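Local coordinates for histidine triad protein (Bacillus subtilis, PDB 1Y23), which carries a bound zinc ion and probably binds nucleotides and hydrolyses nucleoside phosphoramidates, like its Hint (PKCI-1) relatives in the histidine triad family, at residues A20-D25 with A30-S35; G40-I45 with P69-A74; R73-E78 with M103-R108. All coordinates share one frame; numbering follows the deposited sequence.

Interaction 1 of 3, residues A20-D25 with A30-S35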
loop_
_atom_site.group_PDB
_atom_site.type_symbol
_atom_site.label_atom_id
_atom_site.label_comp_id
_atom_site.label_asym_id
_atom_site.label_seq_id
_atom_site.Cartn_x
_atom_site.Cartn_y
_atom_site.Cartn_z
ATOM N N ALA B 20 17.502 11.177 -5.120
ATOM C CA ALA B 20 17.059 11.286 -6.507
ATOM C C ALA B 20 15.554 11.533 -6.427
ATOM O O ALA B 20 14.761 10.587 -6.380
ATOM C CB ALA B 20 17.355 9.989 -7.255
ATOM N N LYS B 21 15.180 12.813 -6.392
ATOM C CA LYS B 21 13.782 13.233 -6.279
ATOM C C LYS B 21 12.944 13.047 -7.541
ATOM O O LYS B 21 13.420 13.245 -8.657
ATOM C CB LYS B 21 13.710 14.702 -5.830
ATOM C CG LYS B 21 14.421 14.983 -4.508
ATOM C CD LYS B 21 14.140 16.390 -3.976
ATOM C CE LYS B 21 14.889 16.651 -2.663
ATOM N NZ LYS B 21 14.559 17.959 -2.035
ATOM N N VAL B 22 11.688 12.662 -7.358
ATOM C CA VAL B 22 10.804 12.463 -8.493
ATOM C C VAL B 22 9.556 13.310 -8.328
ATOM O O VAL B 22 8.899 13.677 -9.303
ATOM C CB VAL B 22 10.410 10.988 -8.629
ATOM C CG1 VAL B 22 11.666 10.144 -8.802
ATOM C CG2 VAL B 22 9.640 10.540 -7.401
ATOM N N TYR B 23 9.242 13.632 -7.082
ATOM C CA TYR B 23 8.081 14.443 -6.796
ATOM C C TYR B 23 8.245 15.138 -5.466
ATOM O O TYR B 23 8.858 14.598 -4.547
ATOM C CB TYR B 23 6.824 13.583 -6.754
ATOM C CG TYR B 23 5.583 14.366 -6.400
ATOM C CD1 TYR B 23 4.829 15.014 -7.380
ATOM C CD2 TYR B 23 5.167 14.469 -5.076
ATOM C CE1 TYR B 23 3.682 15.743 -7.038
ATOM C CE2 TYR B 23 4.034 15.190 -4.728
ATOM C CZ TYR B 23 3.296 15.820 -5.708
ATOM O OH TYR B 23 2.158 16.498 -5.347
ATOM N N GLU B 24 7.698 16.345 -5.375
ATOM C CA GLU B 24 7.753 17.114 -4.145
ATOM C C GLU B 24 6.768 18.275 -4.113
ATOM O O GLU B 24 6.602 18.997 -5.102
ATOM C CB GLU B 24 9.171 17.651 -3.891
ATOM C CG GLU B 24 9.280 18.471 -2.594
ATOM C CD GLU B 24 10.688 18.954 -2.265
ATOM O OE1 GLU B 24 10.853 19.624 -1.219
ATOM O OE2 GLU B 24 11.627 18.669 -3.041
ATOM N N ASP B 25 6.099 18.427 -2.968
ATOM C CA ASP B 25 5.166 19.528 -2.729
ATOM C C ASP B 25 5.300 19.940 -1.271
ATOM O O ASP B 25 6.293 19.620 -0.619
ATOM C CB ASP B 25 3.704 19.161 -3.066
ATOM C CG ASP B 25 3.144 18.029 -2.212
ATOM O OD1 ASP B 25 3.366 18.018 -0.984
ATOM O OD2 ASP B 25 2.458 17.155 -2.777
ATOM N N ALA B 30 8.876 12.463 -2.696
ATOM C CA ALA B 30 9.100 11.166 -3.321
ATOM C C ALA B 30 10.515 11.130 -3.906
ATOM O O ALA B 30 11.009 12.130 -4.437
ATOM C CB ALA B 30 8.073 10.926 -4.408
ATOM N N PHE B 31 11.162 9.975 -3.795
ATOM C CA PHE B 31 12.521 9.795 -4.292
ATOM C C PHE B 31 12.857 8.322 -4.494
ATOM O O PHE B 31 12.288 7.443 -3.844
ATOM C CB PHE B 31 13.524 10.433 -3.325
ATOM C CG PHE B 31 13.368 9.983 -1.901
ATOM C CD1 PHE B 31 13.910 8.775 -1.472
ATOM C CD2 PHE B 31 12.671 10.769 -0.985
ATOM C CE1 PHE B 31 13.763 8.355 -0.152
ATOM C CE2 PHE B 31 12.517 10.361 0.338
ATOM C CZ PHE B 31 13.063 9.149 0.759
ATOM N N LEU B 32 13.788 8.059 -5.405
ATOM C CA LEU B 32 14.201 6.697 -5.710
ATOM C C LEU B 32 14.813 5.968 -4.510
ATOM O O LEU B 32 15.541 6.563 -3.712
ATOM C CB LEU B 32 15.196 6.712 -6.880
ATOM C CG LEU B 32 14.593 7.017 -8.261
ATOM C CD1 LEU B 32 15.696 7.145 -9.310
ATOM C CD2 LEU B 32 13.630 5.907 -8.636
ATOM N N ASP B 33 14.489 4.687 -4.358
ATOM C CA ASP B 33 15.067 3.895 -3.269
ATOM C C ASP B 33 16.387 3.407 -3.858
ATOM O O ASP B 33 16.395 2.776 -4.914
ATOM C CB ASP B 33 14.178 2.696 -2.920
ATOM C CG ASP B 33 14.685 1.917 -1.707
ATOM O OD1 ASP B 33 15.911 1.708 -1.600
ATOM O OD2 ASP B 33 13.868 1.500 -0.856
ATOM N N ILE B 34 17.499 3.694 -3.192
ATOM C CA ILE B 34 18.803 3.287 -3.708
ATOM C C ILE B 34 18.948 1.774 -3.841
ATOM O O ILE B 34 19.868 1.291 -4.492
ATOM C CB ILE B 34 19.942 3.839 -2.829
ATOM C CG1 ILE B 34 19.695 5.320 -2.538
ATOM C CG2 ILE B 34 21.271 3.705 -3.558
ATOM C CD1 ILE B 34 20.722 5.934 -1.605
ATOM N N SER B 35 18.028 1.032 -3.229
ATOM C CA SER B 35 18.042 -0.431 -3.295
ATOM C C SER B 35 17.575 -0.883 -4.678
ATOM O O SER B 35 17.948 -1.959 -5.154
ATOM C CB SER B 35 17.115 -1.031 -2.231
ATOM O OG SER B 35 17.476 -0.605 -0.927
#

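Interaction 2 of 3, residues G40-I45 with P69-A74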
loop_
_atom_site.group_PDB
_atom_site.type_symbol
_atom_site.label_atom_id
_atom_site.label_comp_id
_atom_site.label_asym_id
_atom_site.label_seq_id
_atom_site.Cartn_x
_atom_site.Cartn_y
_atom_site.Cartn_z
ATOM N N GLY B 40 13.166 1.980 -11.160
ATOM C CA GLY B 40 12.082 2.914 -10.905
ATOM C C GLY B 40 11.545 2.828 -9.482
ATOM O O GLY B 40 10.602 3.533 -9.124
ATOM N N HIS B 41 12.146 1.961 -8.673
ATOM C CA HIS B 41 11.746 1.770 -7.282
ATOM C C HIS B 41 11.714 3.118 -6.566
ATOM O O HIS B 41 12.755 3.726 -6.314
ATOM C CB HIS B 41 12.729 0.804 -6.598
ATOM C CG HIS B 41 12.362 0.455 -5.188
ATOM N ND1 HIS B 41 11.078 0.576 -4.706
ATOM C CD2 HIS B 41 13.107 -0.021 -4.160
ATOM C CE1 HIS B 41 11.046 0.196 -3.440
ATOM N NE2 HIS B 41 12.263 -0.170 -3.083
ATOM N N THR B 42 10.509 3.577 -6.236
ATOM C CA THR B 42 10.332 4.872 -5.584
ATOM C C THR B 42 9.780 4.829 -4.155
ATOM O O THR B 42 8.976 3.964 -3.810
ATOM C CB THR B 42 9.385 5.763 -6.422
ATOM O OG1 THR B 42 9.894 5.881 -7.757
ATOM C CG2 THR B 42 9.268 7.145 -5.813
ATOM N N LEU B 43 10.221 5.777 -3.335
ATOM C CA LEU B 43 9.732 5.910 -1.966
ATOM C C LEU B 43 8.924 7.198 -1.878
ATOM O O LEU B 43 9.416 8.268 -2.233
ATOM C CB LEU B 43 10.882 5.983 -0.970
ATOM C CG LEU B 43 11.516 4.634 -0.662
ATOM C CD1 LEU B 43 12.854 4.852 0.029
ATOM C CD2 LEU B 43 10.556 3.811 0.212
ATOM N N VAL B 44 7.684 7.088 -1.415
ATOM C CA VAL B 44 6.813 8.246 -1.270
ATOM C C VAL B 44 6.565 8.417 0.220
ATOM O O VAL B 44 5.953 7.559 0.870
ATOM C CB VAL B 44 5.459 8.042 -1.982
ATOM C CG1 VAL B 44 4.621 9.297 -1.880
ATOM C CG2 VAL B 44 5.677 7.665 -3.433
ATOM N N ILE B 45 7.052 9.522 0.764
ATOM C CA ILE B 45 6.891 9.779 2.182
ATOM C C ILE B 45 6.358 11.180 2.447
ATOM O O ILE B 45 6.475 12.065 1.607
ATOM C CB ILE B 45 8.250 9.621 2.926
ATOM C CG1 ILE B 45 9.125 10.858 2.714
ATOM C CG2 ILE B 45 9.006 8.412 2.371
ATOM C CD1 ILE B 45 10.414 10.846 3.511
ATOM N N PRO B 69 -1.074 8.027 -6.693
ATOM C CA PRO B 69 -1.563 7.707 -8.037
ATOM C C PRO B 69 -0.781 8.458 -9.116
ATOM O O PRO B 69 -0.412 7.882 -10.145
ATOM C CB PRO B 69 -3.027 8.133 -7.977
ATOM C CG PRO B 69 -3.381 7.884 -6.534
ATOM C CD PRO B 69 -2.182 8.466 -5.827
ATOM N N LYS B 70 -0.524 9.740 -8.873
ATOM C CA LYS B 70 0.211 10.559 -9.829
ATOM C C LYS B 70 1.586 9.954 -10.100
ATOM O O LYS B 70 1.966 9.742 -11.252
ATOM C CB LYS B 70 0.384 11.985 -9.298
ATOM C CG LYS B 70 -0.910 12.735 -9.033
ATOM C CD LYS B 70 -0.607 14.101 -8.429
ATOM C CE LYS B 70 -1.823 15.001 -8.386
ATOM N NZ LYS B 70 -2.864 14.508 -7.472
ATOM N N ILE B 71 2.326 9.683 -9.033
ATOM C CA ILE B 71 3.656 9.111 -9.165
ATOM C C ILE B 71 3.599 7.745 -9.833
ATOM O O ILE B 71 4.441 7.424 -10.676
ATOM C CB ILE B 71 4.343 9.013 -7.789
ATOM C CG1 ILE B 71 4.507 10.430 -7.216
ATOM C CG2 ILE B 71 5.698 8.333 -7.917
ATOM C CD1 ILE B 71 5.020 10.490 -5.783
ATOM N N ALA B 72 2.602 6.942 -9.477
ATOM C CA ALA B 72 2.461 5.617 -10.077
ATOM C C ALA B 72 2.275 5.717 -11.594
ATOM O O ALA B 72 2.923 4.992 -12.348
ATOM C CB ALA B 72 1.286 4.874 -9.451
ATOM N N ARG B 73 1.390 6.605 -12.043
ATOM C CA ARG B 73 1.159 6.763 -13.478
ATOM C C ARG B 73 2.412 7.262 -14.190
ATOM O O ARG B 73 2.700 6.853 -15.311
ATOM C CB ARG B 73 0.019 7.744 -13.745
ATOM C CG ARG B 73 -1.370 7.179 -13.562
ATOM C CD ARG B 73 -2.401 8.178 -14.072
ATOM N NE ARG B 73 -2.303 9.448 -13.360
ATOM C CZ ARG B 73 -2.998 9.756 -12.270
ATOM N NH1 ARG B 73 -3.857 8.876 -11.765
ATOM N NH2 ARG B 73 -2.826 10.939 -11.683
ATOM N N ALA B 74 3.146 8.154 -13.535
ATOM C CA ALA B 74 4.364 8.706 -14.106
ATOM C C ALA B 74 5.369 7.589 -14.363
ATOM O O ALA B 74 5.969 7.513 -15.437
ATOM C CB ALA B 74 4.960 9.739 -13.165
#

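Interaction 3 of 3, residues R73-E78 with M103-R108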
loop_
_atom_site.group_PDB
_atom_site.type_symbol
_atom_site.label_atom_id
_atom_site.label_comp_id
_atom_site.label_asym_id
_atom_site.label_seq_id
_atom_site.Cartn_x
_atom_site.Cartn_y
_atom_site.Cartn_z
ATOM N N ARG B 73 1.390 6.605 -12.043
ATOM C CA ARG B 73 1.159 6.763 -13.478
ATOM C C ARG B 73 2.412 7.262 -14.190
ATOM O O ARG B 73 2.700 6.853 -15.311
ATOM C CB ARG B 73 0.019 7.744 -13.745
ATOM C CG ARG B 73 -1.370 7.179 -13.562
ATOM C CD ARG B 73 -2.401 8.178 -14.072
ATOM N NE ARG B 73 -2.303 9.448 -13.360
ATOM C CZ ARG B 73 -2.998 9.756 -12.270
ATOM N NH1 ARG B 73 -3.857 8.876 -11.765
ATOM N NH2 ARG B 73 -2.826 10.939 -11.683
ATOM N N ALA B 74 3.146 8.154 -13.535
ATOM C CA ALA B 74 4.364 8.706 -14.106
ATOM C C ALA B 74 5.369 7.589 -14.363
ATOM O O ALA B 74 5.969 7.513 -15.437
ATOM C CB ALA B 74 4.960 9.739 -13.165
ATOM N N ILE B 75 5.545 6.717 -13.377
ATOM C CA ILE B 75 6.482 5.608 -13.508
ATOM C C ILE B 75 6.010 4.630 -14.566
ATOM O O ILE B 75 6.818 4.099 -15.327
ATOM C CB ILE B 75 6.653 4.848 -12.173
ATOM C CG1 ILE B 75 7.317 5.753 -11.139
ATOM C CG2 ILE B 75 7.497 3.601 -12.384
ATOM C CD1 ILE B 75 7.419 5.123 -9.766
ATOM N N ARG B 76 4.701 4.395 -14.618
ATOM C CA ARG B 76 4.135 3.464 -15.594
ATOM C C ARG B 76 4.319 3.965 -17.019
ATOM O O ARG B 76 4.576 3.179 -17.932
ATOM C CB ARG B 76 2.639 3.238 -15.337
ATOM C CG ARG B 76 1.997 2.258 -16.326
ATOM C CD ARG B 76 0.500 2.508 -16.487
ATOM N NE ARG B 76 0.222 3.889 -16.881
ATOM C CZ ARG B 76 -0.991 4.373 -17.145
ATOM N NH1 ARG B 76 -2.059 3.585 -17.066
ATOM N NH2 ARG B 76 -1.137 5.653 -17.473
ATOM N N ASP B 77 4.168 5.271 -17.214
ATOM C CA ASP B 77 4.321 5.843 -18.548
ATOM C C ASP B 77 5.786 5.909 -18.979
ATOM O O ASP B 77 6.098 5.740 -20.156
ATOM C CB ASP B 77 3.732 7.257 -18.617
ATOM C CG ASP B 77 2.238 7.288 -18.371
ATOM O OD1 ASP B 77 1.562 6.255 -18.569
ATOM O OD2 ASP B 77 1.735 8.365 -17.995
ATOM N N GLU B 78 6.679 6.156 -18.026
ATOM C CA GLU B 78 8.098 6.265 -18.336
ATOM C C GLU B 78 8.765 4.946 -18.704
ATOM O O GLU B 78 9.557 4.893 -19.646
ATOM C CB GLU B 78 8.849 6.902 -17.162
ATOM C CG GLU B 78 10.358 7.045 -17.376
ATOM C CD GLU B 78 10.712 7.817 -18.639
ATOM O OE1 GLU B 78 10.280 8.983 -18.776
ATOM O OE2 GLU B 78 11.428 7.257 -19.497
ATOM N N MET B 103 5.881 4.633 1.554
ATOM C CA MET B 103 5.182 3.734 0.654
ATOM C C MET B 103 6.130 3.376 -0.480
ATOM O O MET B 103 6.770 4.259 -1.052
ATOM C CB MET B 103 3.951 4.431 0.076
ATOM C CG MET B 103 3.174 3.605 -0.931
ATOM S SD MET B 103 1.940 2.542 -0.152
ATOM C CE MET B 103 0.451 3.489 -0.464
ATOM N N HIS B 104 6.248 2.087 -0.786
ATOM C CA HIS B 104 7.096 1.650 -1.890
ATOM C C HIS B 104 6.239 1.568 -3.141
ATOM O O HIS B 104 5.140 1.008 -3.112
ATOM C CB HIS B 104 7.665 0.244 -1.672
ATOM C CG HIS B 104 8.653 0.136 -0.559
ATOM N ND1 HIS B 104 8.293 -0.212 0.726
ATOM C CD2 HIS B 104 9.999 0.275 -0.547
ATOM C CE1 HIS B 104 9.376 -0.289 1.478
ATOM N NE2 HIS B 104 10.425 0.002 0.730
ATOM N N ILE B 105 6.739 2.125 -4.233
ATOM C CA ILE B 105 6.045 2.050 -5.508
ATOM C C ILE B 105 6.956 1.185 -6.364
ATOM O O ILE B 105 7.983 1.645 -6.866
ATOM C CB ILE B 105 5.873 3.440 -6.142
ATOM C CG1 ILE B 105 4.958 4.286 -5.246
ATOM C CG2 ILE B 105 5.293 3.306 -7.544
ATOM C CD1 ILE B 105 4.599 5.632 -5.823
ATOM N N ILE B 106 6.584 -0.080 -6.517
ATOM C CA ILE B 106 7.417 -1.013 -7.257
ATOM C C ILE B 106 6.897 -1.426 -8.622
ATOM O O ILE B 106 5.906 -2.140 -8.739
ATOM C CB ILE B 106 7.675 -2.274 -6.412
ATOM C CG1 ILE B 106 8.241 -1.864 -5.041
ATOM C CG2 ILE B 106 8.651 -3.192 -7.130
ATOM C CD1 ILE B 106 8.159 -2.949 -3.977
ATOM N N PRO B 107 7.558 -0.952 -9.688
ATOM C CA PRO B 107 7.131 -1.312 -11.041
ATOM C C PRO B 107 7.569 -2.753 -11.270
ATOM O O PRO B 107 8.585 -3.190 -10.721
ATOM C CB PRO B 107 7.889 -0.317 -11.916
ATOM C CG PRO B 107 9.167 -0.131 -11.161
ATOM C CD PRO B 107 8.690 -0.008 -9.728
ATOM N N ARG B 108 6.794 -3.498 -12.049
ATOM C CA ARG B 108 7.113 -4.897 -12.324
ATOM C C ARG B 108 7.431 -5.100 -13.801
ATOM O O ARG B 108 6.771 -4.533 -14.670
ATOM C CB ARG B 108 5.942 -5.800 -11.903
ATOM C CG ARG B 108 5.657 -5.787 -10.404
ATOM C CD ARG B 108 6.862 -6.326 -9.610
ATOM N NE ARG B 108 6.982 -7.781 -9.664
ATOM C CZ ARG B 108 6.129 -8.628 -9.090
ATOM N NH1 ARG B 108 6.318 -9.935 -9.193
ATOM N NH2 ARG B 108 5.091 -8.175 -8.402
#

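Interaction 1 of 3, residues A20-D25 with A30-S35
Lys21 and Phe31 stand opposite each other as an antiparallel non-hydrogen-bonded pair, while Val22 and Tyr23 both face Ala30, a classic beta bulge that shifts the register by one residue. Three backbone bonds tie the strands: Leu32 N to Ala20 O (2.9 Å), Val22 N to Ala30 O (3.0 Å) and Ala30 N to Tyr23 O (2.8 Å). The last two make the bulge, Ala30 bonding through its O to one residue and through its N to the next. Val22 CG2 is pressed against Ala30 CB at 3.4 Å, tighter than usual for two carbons. This methyl lies between the backbone N and the carbonyl carbon of Val22 (chi1 -59° for CG1), which turns it onto the partner strand. Ala30 CB also meets Tyr23 CB at 3.8 Å, and Ala20 CB rests against Leu32 CD1 at 3.9 Å. On the face that carries Phe31, Lys21 NZ forms a salt bridge with Glu24 OE2 (3.2 Å). On the helix side, the Tyr23 hydroxyl donates to the anti lone pair of Asp25 OD2. The hairpin forms one margin of the five-stranded sheet: Phe31 bonds through its backbone to Leu43 of strand 42-46, Tyr23 and Ala30 pack on Ile71 of helix 67-79, and Val22 and Leu32 touch Ser135 of the second subunit.

Interaction 2 of 3, residues G40-I45 with P69-A74
Helix 67-79 packs on one face of the antiparallel sheet of the HIT domain, and the meeting of Val44 with Ile71 is one of the points where it rests on strand 42-46. The two side chains reach toward each other tip to tip: Ile71 CD1 lies 3.7 Å from Val44 CG2 and 4.1 Å from Val44 CG1, so the end of the isoleucine sits against both methyls of the valine. Ile71 is extended, with CD1 anti to CA (chi2 173°), which carries its terminal methyl out from the helix across the 8.5 Å between Val44 CA and Ile71 CA. Thr42, two residues earlier and on the same face, adds a looser touch, its CG2 standing 4.3 Å from Ile71 CG2. No hydrogen bond crosses between helix and strand; the contact is wholly apolar and its three residues are buried. Alternation along the strand sorts the residues: Thr42 and Val44 face the helix, whereas Leu43 and Ile45 pack on Phe9 of helix 8-13. The Thr42 hydroxyl is satisfied locally, donating through OG1 to Gly40 O at 2.8 Å from 35° outside the carbonyl plane, which leaves the threonine methyl to meet Ile71. Ile71 also touches Ile105 on strand 103-108, which flanks 42-46. Beyond the helix, the second subunit comes close: Lys70 NZ makes a salt bridge with its Asp58, and Ala74 packs on its Leu142.

Interaction 3 of 3, residues R73-E78 with M103-R108
Ile75 makes the apolar contacts between helix and strand, reaching two residues of strand 103-108 with its two branches. The longer branch brings CD1 to 3.6 Å from Ile105 CG2, and the shorter one sets CG2 4.0 Å from Pro107 CB. In both pairs the side chains cross obliquely. The split follows from the first torsion of Ile75: CG1 is anti to the carbonyl carbon (chi1 -66°) and CG2 anti to the backbone N, which spreads the branches toward Ile105 and Pro107, alternate residues that face the helix. Ile105 presents CG2 rather than its longer arm, and Pro107 offers CB of its ring. Ile106, between them, points away from the helix and packs on Trp119 of the second subunit.

Polar interactions lie within the helix or lead outward. Arg76 NH2 forms a salt bridge with the neighbouring Asp77 OD1 at 3.0 Å, approaching on the syn side and 17° out of the carboxylate plane; a weak bond from Arg76 NE reaches the same oxygen. Arg76 also makes a cation-pi contact with Tyr54 of the second subunit, and Glu78 pairs with its Arg141.

The arrangement is that of an alpha+beta HIT domain, a helix covering one face of an antiparallel sheet. Away from that helix, the ring of His104 meets those of His41 and His102; with His100, His102 and His104 form the family's His-x-His-x-His signature, probably part of the active site as in relatives.

Overall arrangement
Interaction 1 closes before the others open, and interaction 3 begins on the stretch of helix 67-79 where interaction 2 ends. Interaction 1 is the hairpin of strands 21-24 and 28-32; interactions 2 and 3 set helix 67-79 on strands 42-46 and 103-108, the next two in the sheet. The centres of interactions 1 and 2 lie about 8 Å apart. Between the centres of interactions 2 and 3 there are about 5 Å. Interactions 2 and 3 share Arg73 and Ala74, and Thr42 O to Ile105 N is a probable hydrogen bond between their strands. One helix thus spans several strands of the HIT domain, and all three contacts also touch the second subunit.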